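Local coordinates for putative major capsid protein (Cafeteriavirus-dependent mavirus, PDB 6G44) that probably forms the shell of the virophage capsid as a trimeric double jelly-roll major capsid protein, at residues I361-D366 against I448-Q453; S333-M338 against I426-S431; I293-N298 against K469-S474. All blocks are in the same frame, centred on the assembly; numbering follows the deposited sequence.

How the contacts relate
The three contacts are strand pairs of two antiparallel sheets that face each other in the same part of the double jelly-roll. Contacts 2 and 3 share one sheet, with centres about 11 Å apart: strands 334-341 and 464-482 are neighbours, and Ala336 O lies 2.8 Å from Phe473 N, a probable hydrogen bond. Contact 1, its centre about 13 Å from that of contact 2 and about 14 Å from that of contact 3, sits in the facing sheet. Met450 CE reaches Phe335 CZ at 3.6 Å, and Val452 CB meets Val472 CG2 at 3.9 Å, as part of the apolar packing between the sheets. A sulfate, probably from the crystallisation liquor, lies about 4 Å from the Arg429 side chain (nearest atoms).

Contact 1. Residues I361-D366 against I448-Q453; sequences IKVDSD and INMQVQ
Asp364 and Asn449 are joined by two hydrogen bonds where one of two antiparallel jelly-roll strands ends in a beta turn. Strands 355-363 and 448-457 are central in this four-stranded sheet, and the turn from Val363 to Asp366, of type II', leads the first of them back into strand 366-369.

Among the backbone bonds, Lys362 and Gln451 form a hydrogen-bonded pair: Lys362 N gives a nearly straight bond to Gln451 O (2.9 Å, 176° at the hydrogen), and Gln451 N returns one to Lys362 O. Asp364 N then donates to Asn449 O at 2.8 Å. Asn449 N bonds to the Asp364 carboxylate and not to the Asp364 backbone carbonyl, so the ladder continues through a side chain after the first strand has turned away.

The apolar contacts gather on the face of Ile361, Val363, Met450 and Val452, which looks into the core between the sheets. Ile361 CD1 packs alongside Val452 CG2 at 3.8 Å, the two side chains pointing the same way. Met450, bent at its last torsion (chi3 -83°), curls its methyl so that CE comes within 4.0 Å of Val363 CG2. Leu433 covers Ile361 and Val363 from a loop.

On the other face, Lys362 and Gln451 pass each other with their aliphatic parts; Gln451 NE2 bonds to Thr323 O of the neighbouring strand, while Lys362 NZ donates to Asp364 O, within the turn, at 2.8 Å.

Asp364 OD1 accepts Asn449 N at 2.8 Å, nearly along its own C-O axis, while OD2 rests 3.7 Å from Ile448 CG2.

Contact 2. Residues S333-M338 against I426-S431; sequences SMFAVM and IFFRPS
The methyl of Met334 lies over one face of a guanidinium group: Met334 CE sits above the centre of the Arg429 plane, 3.4 Å from Arg429 CZ. A bend at the last torsion of Met334 (chi3 -70°) carries CE there, and its sulfur meets the Phe427 ring obliquely in a Met-aromatic contact, with SD 3.8 Å from CD1. At the guanidinium edge, in its plane, a water accepts from Arg429 NH1 and donates to Ser333 O at 2.7 Å, bridging the segments. Arg429 NE bonds to Asn385 OD1, which probably helps to hold the plane under the methyl; Arg34 of a second subunit lies close by, and a sulfate, probably from the crystallisation liquor, makes a long, weak ion pair with Arg429 NE.

These side chains stand at the end of an antiparallel ladder within one jelly-roll sheet, in which strand 425-428 pairs with strand 334-341. Phe335 with Phe428 and Val337 with Ile426 are its hydrogen-bonded pairs. Ser333 and Met334 both face Ile475 on strand 464-482, a classic beta bulge.

On the face turned to the other sheet, Phe335 CB stands over one face of the Phe428 ring, 3.6 Å from CZ, in a CH-pi contact. The two rings are near parallel (21°) but slid apart, with centroids 5.2 Å apart. Val337 CG2 touches the edge of the same Phe428 ring, 3.8 Å from CE2.

Contact 3. Residues I293-N298 against K469-S474; sequences ISLEGN and KLEVFS
One face of the Phe473 ring is covered by Leu295, whose CD1 stands 4.0 Å from the ring centroid and toward the rim, a CH-pi contact 20° off the normal. Leu295 reaches it with CG anti to the backbone N (chi1 177°), and the same methyl touches Glu471 CB at 3.7 Å, the two side chains crossing at about a right angle. Ser294 O approaches the ring obliquely. Phe473 also packs on Gln125 and Leu129 of helix 123-130, which packs against this face of the sheet.

Strands 286-305 and 464-482 run antiparallel within a jelly-roll sheet, and a classic beta bulge interrupts their pairing: Glu296 and Gly297 both face Val472. Val472 O therefore receives two N-H groups, a 2.8 Å bond from Glu296 N and a weak one from Gly297 N, and the register shifts by one residue. Before the bulge Ser294 pairs with Ser474; after it Val472 N donates to Gly297 O at 3.0 Å.

The bulge turns the Glu296 side chain toward the opposite strand. With its chain bent at the second torsion (chi2 -67°), it brings Glu296 OE2 to Ser474 OG, which donates a short 2.6 Å bond to the anti lone pair of that oxygen. OE2 also forms a salt bridge with Arg476, so one oxygen serves two donors. Farther along, Asn298 CB lies against the aliphatic chain of Lys469, 4.1 Å from CG.

Contact 1. Residues I361-D366 against I448-Q453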
loop_
_atom_site.group_PDB
_atom_site.type_symbol
_atom_site.label_atom_id
_atom_site.label_comp_id
_atom_site.label_asym_id
_atom_site.label_seq_id
_atom_site.Cartn_x
_atom_site.Cartn_y
_atom_site.Cartn_z
ATOM N N ILE C 361 17.258 -30.403 5.502
ATOM C CA ILE C 361 16.090 -31.251 5.324
ATOM C C ILE C 361 16.536 -32.613 4.740
ATOM O O ILE C 361 17.322 -32.654 3.819
ATOM C CB ILE C 361 15.063 -30.647 4.348
ATOM C CG1 ILE C 361 14.758 -29.166 4.632
ATOM C CG2 ILE C 361 13.778 -31.489 4.365
ATOM C CD1 ILE C 361 14.117 -28.903 5.958
ATOM N N LYS C 362 16.019 -33.698 5.316
ATOM C CA LYS C 362 16.154 -35.052 4.740
ATOM C C LYS C 362 14.768 -35.482 4.293
ATOM O O LYS C 362 13.828 -35.358 5.065
ATOM C CB LYS C 362 16.685 -36.011 5.790
ATOM C CG LYS C 362 16.576 -37.489 5.431
ATOM C CD LYS C 362 17.244 -38.329 6.519
ATOM C CE LYS C 362 17.223 -39.816 6.192
ATOM N NZ LYS C 362 15.833 -40.344 6.029
ATOM N N VAL C 363 14.636 -35.963 3.057
ATOM C CA VAL C 363 13.391 -36.602 2.608
ATOM C C VAL C 363 13.795 -37.952 2.043
ATOM O O VAL C 363 14.530 -37.998 1.062
ATOM C CB VAL C 363 12.618 -35.797 1.551
ATOM C CG1 VAL C 363 11.376 -36.561 1.074
ATOM C CG2 VAL C 363 12.214 -34.427 2.096
ATOM N N ASP C 364 13.302 -39.029 2.656
ATOM C CA ASP C 364 13.669 -40.402 2.254
ATOM C C ASP C 364 15.209 -40.516 2.271
ATOM O O ASP C 364 15.809 -40.137 3.275
ATOM C CB ASP C 364 12.985 -40.754 0.917
ATOM C CG ASP C 364 11.464 -40.686 0.996
ATOM O OD1 ASP C 364 10.915 -40.767 2.110
ATOM O OD2 ASP C 364 10.814 -40.589 -0.075
ATOM N N SER C 365 15.858 -40.967 1.191
ATOM C CA SER C 365 17.318 -41.131 1.159
ATOM C C SER C 365 18.080 -39.846 0.858
ATOM O O SER C 365 19.306 -39.848 0.846
ATOM C CB SER C 365 17.710 -42.170 0.096
ATOM O OG SER C 365 17.103 -43.414 0.356
ATOM N N ASP C 366 17.362 -38.749 0.602
ATOM C CA ASP C 366 17.965 -37.491 0.172
ATOM C C ASP C 366 18.220 -36.608 1.398
ATOM O O ASP C 366 17.269 -36.152 2.031
ATOM C CB ASP C 366 16.992 -36.810 -0.789
ATOM C CG ASP C 366 17.641 -35.803 -1.681
ATOM O OD1 ASP C 366 18.665 -35.188 -1.309
ATOM O OD2 ASP C 366 17.113 -35.620 -2.791
ATOM N N ILE C 448 6.306 -40.710 2.511
ATOM C CA ILE C 448 7.646 -40.146 2.666
ATOM C C ILE C 448 8.036 -40.085 4.129
ATOM O O ILE C 448 7.185 -40.096 5.024
ATOM C CB ILE C 448 7.777 -38.729 2.037
ATOM C CG1 ILE C 448 6.776 -37.736 2.667
ATOM C CG2 ILE C 448 7.628 -38.833 0.529
ATOM C CD1 ILE C 448 7.018 -36.291 2.251
ATOM N N ASN C 449 9.342 -40.024 4.364
ATOM C CA ASN C 449 9.875 -39.752 5.695
ATOM C C ASN C 449 10.718 -38.491 5.629
ATOM O O ASN C 449 11.507 -38.343 4.713
ATOM C CB ASN C 449 10.723 -40.919 6.192
ATOM C CG ASN C 449 9.933 -42.216 6.283
ATOM O OD1 ASN C 449 8.883 -42.271 6.912
ATOM N ND2 ASN C 449 10.438 -43.257 5.647
ATOM N N MET C 450 10.488 -37.564 6.559
ATOM C CA MET C 450 11.221 -36.297 6.616
ATOM C C MET C 450 11.871 -36.106 7.985
ATOM O O MET C 450 11.293 -36.421 9.008
ATOM C CB MET C 450 10.266 -35.131 6.322
ATOM C CG MET C 450 10.937 -33.753 6.338
ATOM S SD MET C 450 9.800 -32.349 6.116
ATOM C CE MET C 450 9.697 -32.377 4.361
ATOM N N GLN C 451 13.056 -35.489 7.981
ATOM C CA GLN C 451 13.702 -35.038 9.182
ATOM C C GLN C 451 14.177 -33.603 8.919
ATOM O O GLN C 451 14.647 -33.296 7.825
ATOM C CB GLN C 451 14.895 -35.951 9.495
ATOM C CG GLN C 451 15.574 -35.712 10.829
ATOM C CD GLN C 451 16.432 -36.902 11.247
ATOM O OE1 GLN C 451 17.248 -37.384 10.468
ATOM N NE2 GLN C 451 16.236 -37.383 12.466
ATOM N N VAL C 452 14.012 -32.750 9.923
ATOM C CA VAL C 452 14.399 -31.329 9.837
ATOM C C VAL C 452 15.396 -30.996 10.935
ATOM O O VAL C 452 15.113 -31.221 12.100
ATOM C CB VAL C 452 13.146 -30.434 9.963
ATOM C CG1 VAL C 452 13.517 -28.955 10.037
ATOM C CG2 VAL C 452 12.214 -30.696 8.779
ATOM N N GLN C 453 16.540 -30.433 10.542
ATOM C CA GLN C 453 17.540 -29.889 11.467
ATOM C C GLN C 453 17.492 -28.360 11.341
ATOM O O GLN C 453 17.563 -27.863 10.221
ATOM C CB GLN C 453 18.925 -30.392 11.076
ATOM C CG GLN C 453 20.065 -29.792 11.889
ATOM C CD GLN C 453 21.418 -30.018 11.266
ATOM O OE1 GLN C 453 21.951 -29.147 10.587
ATOM N NE2 GLN C 453 21.958 -31.226 11.447
#

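Contact 2. Residues S333-M338 against I426-S431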
loop_
_atom_site.group_PDB
_atom_site.type_symbol
_atom_site.label_atom_id
_atom_site.label_comp_id
_atom_site.label_asym_id
_atom_site.label_seq_id
_atom_site.Cartn_x
_atom_site.Cartn_y
_atom_site.Cartn_z
ATOM N N SER C 333 1.411 -29.944 0.563
ATOM C CA SER C 333 1.649 -28.780 -0.276
ATOM C C SER C 333 2.724 -27.864 0.274
ATOM O O SER C 333 3.517 -27.290 -0.512
ATOM C CB SER C 333 0.351 -27.988 -0.402
ATOM O OG SER C 333 0.542 -26.779 -1.124
ATOM N N MET C 334 2.759 -27.706 1.589
ATOM C CA MET C 334 3.713 -26.782 2.188
ATOM C C MET C 334 4.057 -27.225 3.598
ATOM O O MET C 334 3.269 -27.896 4.262
ATOM C CB MET C 334 3.161 -25.341 2.196
ATOM C CG MET C 334 4.209 -24.260 2.521
ATOM S SD MET C 334 3.585 -22.547 2.468
ATOM C CE MET C 334 3.307 -22.311 0.732
ATOM N N PHE C 335 5.243 -26.824 4.040
ATOM C CA PHE C 335 5.714 -27.003 5.381
ATOM C C PHE C 335 6.069 -25.672 5.995
ATOM O O PHE C 335 6.392 -24.718 5.274
ATOM C CB PHE C 335 6.975 -27.897 5.385
ATOM C CG PHE C 335 6.716 -29.283 4.892
ATOM C CD1 PHE C 335 6.282 -30.236 5.797
ATOM C CD2 PHE C 335 6.867 -29.615 3.557
ATOM C CE1 PHE C 335 6.008 -31.524 5.385
ATOM C CE2 PHE C 335 6.599 -30.931 3.138
ATOM C CZ PHE C 335 6.170 -31.854 4.068
ATOM N N ALA C 336 6.024 -25.612 7.317
ATOM C CA ALA C 336 6.461 -24.413 8.056
ATOM C C ALA C 336 7.339 -24.864 9.218
ATOM O O ALA C 336 6.953 -25.781 9.972
ATOM C CB ALA C 336 5.287 -23.590 8.555
ATOM N N VAL C 337 8.478 -24.216 9.377
ATOM C CA VAL C 337 9.432 -24.520 10.443
ATOM C C VAL C 337 9.551 -23.303 11.339
ATOM O O VAL C 337 9.766 -22.179 10.851
ATOM C CB VAL C 337 10.815 -24.859 9.856
ATOM C CG1 VAL C 337 11.799 -25.215 10.972
ATOM C CG2 VAL C 337 10.706 -25.987 8.859
ATOM N N MET C 338 9.445 -23.512 12.649
ATOM C CA MET C 338 9.652 -22.436 13.598
ATOM C C MET C 338 10.216 -23.018 14.876
ATOM O O MET C 338 9.928 -24.172 15.196
ATOM C CB MET C 338 8.359 -21.634 13.820
ATOM C CG MET C 338 7.308 -22.138 14.756
ATOM S SD MET C 338 5.998 -20.869 14.997
ATOM C CE MET C 338 5.022 -21.165 13.560
ATOM N N ILE C 426 9.938 -20.363 8.606
ATOM C CA ILE C 426 10.390 -20.717 7.255
ATOM C C ILE C 426 9.336 -21.587 6.577
ATOM O O ILE C 426 9.119 -22.730 6.984
ATOM C CB ILE C 426 11.776 -21.388 7.222
ATOM C CG1 ILE C 426 12.829 -20.473 7.844
ATOM C CG2 ILE C 426 12.158 -21.748 5.784
ATOM C CD1 ILE C 426 14.136 -21.172 8.186
ATOM N N PHE C 427 8.704 -21.060 5.547
ATOM C CA PHE C 427 7.745 -21.778 4.725
ATOM C C PHE C 427 8.471 -22.351 3.530
ATOM O O PHE C 427 9.209 -21.617 2.845
ATOM C CB PHE C 427 6.625 -20.847 4.240
ATOM C CG PHE C 427 5.740 -20.323 5.340
ATOM C CD1 PHE C 427 4.682 -21.086 5.816
ATOM C CD2 PHE C 427 5.928 -19.048 5.899
ATOM C CE1 PHE C 427 3.845 -20.594 6.803
ATOM C CE2 PHE C 427 5.071 -18.561 6.877
ATOM C CZ PHE C 427 4.042 -19.355 7.349
ATOM N N PHE C 428 8.333 -23.662 3.279
ATOM C CA PHE C 428 8.916 -24.285 2.069
ATOM C C PHE C 428 7.993 -25.363 1.521
ATOM O O PHE C 428 7.226 -25.970 2.278
ATOM C CB PHE C 428 10.339 -24.832 2.317
ATOM C CG PHE C 428 10.388 -26.100 3.143
ATOM C CD1 PHE C 428 10.348 -27.344 2.534
ATOM C CD2 PHE C 428 10.539 -26.051 4.537
ATOM C CE1 PHE C 428 10.371 -28.507 3.293
ATOM C CE2 PHE C 428 10.598 -27.208 5.284
ATOM C CZ PHE C 428 10.508 -28.449 4.662
ATOM N N ARG C 429 8.016 -25.521 0.205
ATOM C CA ARG C 429 7.184 -26.493 -0.514
ATOM C C ARG C 429 8.065 -27.675 -0.929
ATOM O O ARG C 429 9.282 -27.527 -1.063
ATOM C CB ARG C 429 6.620 -25.842 -1.772
ATOM C CG ARG C 429 5.754 -24.621 -1.532
ATOM C CD ARG C 429 5.341 -24.037 -2.849
ATOM N NE ARG C 429 4.552 -22.816 -2.722
ATOM C CZ ARG C 429 3.237 -22.760 -2.594
ATOM N NH1 ARG C 429 2.496 -23.857 -2.605
ATOM N NH2 ARG C 429 2.633 -21.583 -2.517
ATOM N N PRO C 430 7.475 -28.831 -1.218
ATOM C CA PRO C 430 8.307 -29.945 -1.707
ATOM C C PRO C 430 9.061 -29.588 -3.000
ATOM O O PRO C 430 10.208 -30.027 -3.200
ATOM C CB PRO C 430 7.301 -31.088 -1.889
ATOM C CG PRO C 430 5.970 -30.492 -1.821
ATOM C CD PRO C 430 6.067 -29.225 -1.028
ATOM N N SER C 431 8.468 -28.751 -3.838
ATOM C CA SER C 431 9.142 -28.292 -5.061
ATOM C C SER C 431 10.371 -27.428 -4.783
ATOM O O SER C 431 11.289 -27.391 -5.600
ATOM C CB SER C 431 8.150 -27.603 -5.993
ATOM O OG SER C 431 7.451 -26.531 -5.373
HETATM O O HOH W 1 3.195 -26.767 -3.134
#

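Contact 3. Residues I293-N298 against K469-S474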
loop_
_atom_site.group_PDB
_atom_site.type_symbol
_atom_site.label_atom_id
_atom_site.label_comp_id
_atom_site.label_asym_id
_atom_site.label_seq_id
_atom_site.Cartn_x
_atom_site.Cartn_y
_atom_site.Cartn_z
ATOM N N ILE C 293 -4.028 -27.944 8.502
ATOM C CA ILE C 293 -2.730 -27.592 9.091
ATOM C C ILE C 293 -2.521 -28.519 10.268
ATOM O O ILE C 293 -3.409 -28.626 11.143
ATOM C CB ILE C 293 -2.699 -26.130 9.562
ATOM C CG1 ILE C 293 -2.712 -25.158 8.373
ATOM C CG2 ILE C 293 -1.441 -25.863 10.379
ATOM C CD1 ILE C 293 -3.973 -25.068 7.536
ATOM N N SER C 294 -1.355 -29.151 10.326
ATOM C CA SER C 294 -1.041 -30.188 11.327
ATOM C C SER C 294 0.370 -30.001 11.841
ATOM O O SER C 294 1.248 -29.722 11.045
ATOM C CB SER C 294 -1.106 -31.583 10.687
ATOM O OG SER C 294 -2.371 -31.867 10.121
ATOM N N LEU C 295 0.590 -30.240 13.132
ATOM C CA LEU C 295 1.937 -30.346 13.673
ATOM C C LEU C 295 2.435 -31.744 13.306
ATOM O O LEU C 295 1.849 -32.758 13.718
ATOM C CB LEU C 295 1.917 -30.152 15.185
ATOM C CG LEU C 295 3.291 -30.331 15.864
ATOM C CD1 LEU C 295 4.245 -29.231 15.418
ATOM C CD2 LEU C 295 3.087 -30.329 17.360
ATOM N N GLU C 296 3.480 -31.805 12.503
ATOM C CA GLU C 296 4.038 -33.088 12.055
ATOM C C GLU C 296 5.089 -33.630 12.998
ATOM O O GLU C 296 5.243 -34.858 13.125
ATOM C CB GLU C 296 4.649 -32.975 10.677
ATOM C CG GLU C 296 3.647 -32.751 9.584
ATOM C CD GLU C 296 2.717 -33.926 9.341
ATOM O OE1 GLU C 296 3.052 -35.099 9.684
ATOM O OE2 GLU C 296 1.637 -33.654 8.787
ATOM N N GLY C 297 5.833 -32.744 13.638
ATOM C CA GLY C 297 6.861 -33.166 14.572
ATOM C C GLY C 297 7.341 -32.027 15.414
ATOM O O GLY C 297 7.281 -30.849 15.021
ATOM N N ASN C 298 7.804 -32.368 16.606
ATOM C CA ASN C 298 8.403 -31.381 17.471
ATOM C C ASN C 298 9.498 -32.023 18.302
ATOM O O ASN C 298 9.517 -33.243 18.488
ATOM C CB ASN C 298 7.357 -30.697 18.351
ATOM C CG ASN C 298 6.741 -31.627 19.355
ATOM O OD1 ASN C 298 7.192 -31.699 20.494
ATOM N ND2 ASN C 298 5.729 -32.365 18.932
ATOM N N LYS C 469 11.521 -25.051 21.434
ATOM C CA LYS C 469 10.882 -26.163 20.749
ATOM C C LYS C 469 10.889 -25.932 19.237
ATOM O O LYS C 469 10.307 -24.965 18.747
ATOM C CB LYS C 469 9.461 -26.342 21.244
ATOM C CG LYS C 469 8.713 -27.495 20.615
ATOM C CD LYS C 469 7.255 -27.539 21.051
ATOM C CE LYS C 469 7.098 -28.092 22.449
ATOM N NZ LYS C 469 5.671 -28.359 22.769
ATOM N N LEU C 470 11.523 -26.838 18.516
ATOM C CA LEU C 470 11.452 -26.901 17.042
ATOM C C LEU C 470 10.132 -27.561 16.674
ATOM O O LEU C 470 9.826 -28.653 17.156
ATOM C CB LEU C 470 12.634 -27.696 16.472
ATOM C CG LEU C 470 12.558 -28.126 15.010
ATOM C CD1 LEU C 470 12.391 -26.940 14.052
ATOM C CD2 LEU C 470 13.749 -28.956 14.586
ATOM N N GLU C 471 9.328 -26.906 15.838
ATOM C CA GLU C 471 8.068 -27.449 15.361
ATOM C C GLU C 471 8.073 -27.414 13.844
ATOM O O GLU C 471 8.512 -26.415 13.238
ATOM C CB GLU C 471 6.888 -26.636 15.865
ATOM C CG GLU C 471 6.655 -26.715 17.373
ATOM C CD GLU C 471 5.444 -25.897 17.804
ATOM O OE1 GLU C 471 5.519 -24.660 17.644
ATOM O OE2 GLU C 471 4.424 -26.475 18.288
ATOM N N VAL C 472 7.602 -28.497 13.237
ATOM C CA VAL C 472 7.438 -28.613 11.789
ATOM C C VAL C 472 5.964 -28.862 11.545
ATOM O O VAL C 472 5.405 -29.852 12.032
ATOM C CB VAL C 472 8.302 -29.730 11.175
ATOM C CG1 VAL C 472 8.105 -29.795 9.662
ATOM C CG2 VAL C 472 9.752 -29.487 11.559
ATOM N N PHE C 473 5.331 -27.935 10.827
ATOM C CA PHE C 473 3.922 -28.054 10.485
ATOM C C PHE C 473 3.769 -28.417 9.033
ATOM O O PHE C 473 4.593 -28.027 8.210
ATOM C CB PHE C 473 3.195 -26.738 10.701
ATOM C CG PHE C 473 3.192 -26.280 12.119
ATOM C CD1 PHE C 473 4.214 -25.476 12.594
ATOM C CD2 PHE C 473 2.175 -26.651 12.986
ATOM C CE1 PHE C 473 4.225 -25.026 13.907
ATOM C CE2 PHE C 473 2.204 -26.221 14.323
ATOM C CZ PHE C 473 3.224 -25.405 14.765
ATOM N N SER C 474 2.729 -29.184 8.714
ATOM C CA SER C 474 2.324 -29.402 7.318
ATOM C C SER C 474 1.076 -28.605 7.028
ATOM O O SER C 474 0.221 -28.458 7.897
ATOM C CB SER C 474 2.058 -30.860 7.006
ATOM O OG SER C 474 1.044 -31.353 7.840
#